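Gala protein type 1, 3 or 4 (Legionella pneumophila subsp. pneumophila, PDB 4XA9) probably binds small GTPases and stimulates their GTP hydrolysis, using a scaffold of leucine-rich repeats. Local coordinates at residues S47-H52 / S71-H76. Sequence-based numbering, arbitrary orientation. Where two conformers were deposited one is given.
Sequences SLDLSH and SLNISH
H52 and H76 lie ring over ring at equivalent positions of two successive leucine-rich repeats, whose strands 47-49 and 71-73 run parallel as neighbours in the inner sheet of the solenoid. Strand positions pair with their counterparts, and the histidines carry the correspondence past the strand ends. Followed outward, the side chain of H76 begins with CB, which presses a CH over the H52 face, 3.7 Å from the ring centroid. CG, CD2, ND1, NE2 and CE1 then all lie against H52 CE1, which sits over the ring centre of H76, 3.2 Å from CG; CD2 also nears H52 NE2. In both residues CG stands beside the backbone N (chi1 near -62°), and the two imidazoles, set alike, form an offset stack, planes 12° apart and centroids separated by 4.0 Å. F24 and F100 stack on H52 and H76 respectively, so the file of rings continues beyond this pair, and an aromatic residue of another protein chain meets H76 edge-to-face.

The backbones are joined by L48 N to S71 O, N73 N to L48 O (2.9 Å, almost straight at 178°), L50 N to N73 O and, past the strands, H52 N to S75 O. On the helix-facing side L48 CD2 touches L72 CD1, and both leucines rest on F63 of helix 57-63, which connects the two strands. On the other face D49 and N73 lie alongside, carboxylate and amide planes nearly parallel, one group offset over the other, each residue closing an Asx turn. D49 OD1 accepts S51 N on its anti side and S51 OG on its syn lone pair; N73 OD1 repeats the double grip, taking S75 N at 3.0 Å and, in its carbonyl plane, S75 OG at 2.8 Å.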
loop_
_atom_site.group_PDB
_atom_site.type_symbol
_atom_site.label_atom_id
_atom_site.label_comp_id
_atom_site.label_asym_id
_atom_site.label_seq_id
_atom_site.Cartn_x
_atom_site.Cartn_y
_atom_site.Cartn_z
ATOM N N SER A 47 18.749 13.161 -5.879
ATOM C CA SER A 47 17.620 12.332 -5.483
ATOM C C SER A 47 17.232 12.640 -4.042
ATOM O O SER A 47 18.077 12.646 -3.139
ATOM C CB SER A 47 17.949 10.848 -5.660
ATOM O OG SER A 47 19.138 10.494 -4.976
ATOM N N LEU A 48 15.949 12.904 -3.834
ATOM C CA LEU A 48 15.471 13.364 -2.537
ATOM C C LEU A 48 14.200 12.653 -2.090
ATOM O O LEU A 48 13.251 12.543 -2.859
ATOM C CB LEU A 48 15.226 14.868 -2.606
ATOM C CG LEU A 48 14.637 15.560 -1.380
ATOM C CD1 LEU A 48 15.629 15.522 -0.230
ATOM C CD2 LEU A 48 14.266 16.997 -1.727
ATOM N N ASP A 49 14.183 12.184 -0.846
ATOM C CA ASP A 49 12.988 11.572 -0.270
ATOM C C ASP A 49 12.428 12.420 0.886
ATOM O O ASP A 49 13.011 12.489 1.969
ATOM C CB ASP A 49 13.308 10.144 0.182
ATOM C CG ASP A 49 12.119 9.431 0.819
ATOM O OD1 ASP A 49 10.986 9.966 0.802
ATOM O OD2 ASP A 49 12.323 8.297 1.302
ATOM N N LEU A 50 11.294 13.065 0.629
ATOM C CA LEU A 50 10.607 13.877 1.631
ATOM C C LEU A 50 9.296 13.236 2.069
ATOM O O LEU A 50 8.414 13.914 2.591
ATOM C CB LEU A 50 10.322 15.279 1.092
ATOM C CG LEU A 50 11.517 16.150 0.729
ATOM C CD1 LEU A 50 11.042 17.499 0.212
ATOM C CD2 LEU A 50 12.425 16.330 1.932
ATOM N N SER A 51 9.165 11.932 1.854
ATOM C CA SER A 51 7.885 11.258 2.064
ATOM C C SER A 51 7.488 11.213 3.533
ATOM O O SER A 51 8.341 11.278 4.406
ATOM C CB SER A 51 7.927 9.839 1.499
ATOM O OG SER A 51 8.876 9.049 2.195
ATOM N N HIS A 52 6.188 11.118 3.794
ATOM C CA HIS A 52 5.669 10.978 5.152
ATOM C C HIS A 52 6.061 12.170 6.036
ATOM O O HIS A 52 6.688 12.014 7.082
ATOM C CB HIS A 52 6.150 9.668 5.783
ATOM C CG HIS A 52 5.708 8.438 5.043
ATOM N ND1 HIS A 52 4.458 7.879 5.206
ATOM C CD2 HIS A 52 6.363 7.640 4.163
ATOM C CE1 HIS A 52 4.356 6.801 4.447
ATOM N NE2 HIS A 52 5.499 6.631 3.808
ATOM N N SER A 71 14.981 13.537 -9.051
ATOM C CA SER A 71 14.150 12.454 -8.557
ATOM C C SER A 71 13.621 12.845 -7.192
ATOM O O SER A 71 14.395 13.003 -6.245
ATOM C CB SER A 71 14.940 11.144 -8.481
ATOM O OG SER A 71 14.119 10.093 -8.017
ATOM N N LEU A 72 12.308 13.023 -7.104
ATOM C CA LEU A 72 11.695 13.526 -5.885
ATOM C C LEU A 72 10.588 12.603 -5.402
ATOM O O LEU A 72 9.637 12.316 -6.132
ATOM C CB LEU A 72 11.129 14.940 -6.100
ATOM C CG LEU A 72 10.293 15.443 -4.914
ATOM C CD1 LEU A 72 11.173 15.661 -3.681
ATOM C CD2 LEU A 72 9.507 16.709 -5.256
ATOM N N ASN A 73 10.730 12.126 -4.171
ATOM C CA ASN A 73 9.655 11.420 -3.483
ATOM C C ASN A 73 9.048 12.339 -2.434
ATOM O O ASN A 73 9.665 12.596 -1.399
ATOM C CB ASN A 73 10.168 10.133 -2.825
ATOM C CG ASN A 73 9.059 9.325 -2.144
ATOM O OD1 ASN A 73 7.919 9.777 -2.001
ATOM N ND2 ASN A 73 9.403 8.124 -1.705
ATOM N N ILE A 74 7.845 12.835 -2.699
ATOM C CA ILE A 74 7.158 13.659 -1.717
ATOM C C ILE A 74 5.789 13.046 -1.400
ATOM O O ILE A 74 4.829 13.741 -1.059
ATOM C CB ILE A 74 7.043 15.134 -2.210
ATOM C CG1 ILE A 74 6.729 16.075 -1.034
ATOM C CG2 ILE A 74 6.068 15.262 -3.388
ATOM C CD1 ILE A 74 6.861 17.551 -1.365
ATOM N N SER A 75 5.719 11.720 -1.482
ATOM C CA SER A 75 4.486 11.011 -1.159
ATOM C C SER A 75 4.135 11.174 0.320
ATOM O O SER A 75 4.987 11.516 1.127
ATOM C CB SER A 75 4.594 9.520 -1.518
ATOM O OG SER A 75 5.601 8.855 -0.771
ATOM N N HIS A 76 2.868 10.952 0.647
ATOM C CA HIS A 76 2.375 11.018 2.023
ATOM C C HIS A 76 2.678 12.355 2.685
ATOM O O HIS A 76 3.206 12.416 3.800
ATOM C CB HIS A 76 2.953 9.874 2.855
ATOM C CG HIS A 76 2.549 8.520 2.369
ATOM N ND1 HIS A 76 1.398 7.891 2.793
ATOM C CD2 HIS A 76 3.138 7.673 1.491
ATOM C CE1 HIS A 76 1.297 6.716 2.198
ATOM N NE2 HIS A 76 2.342 6.557 1.404
#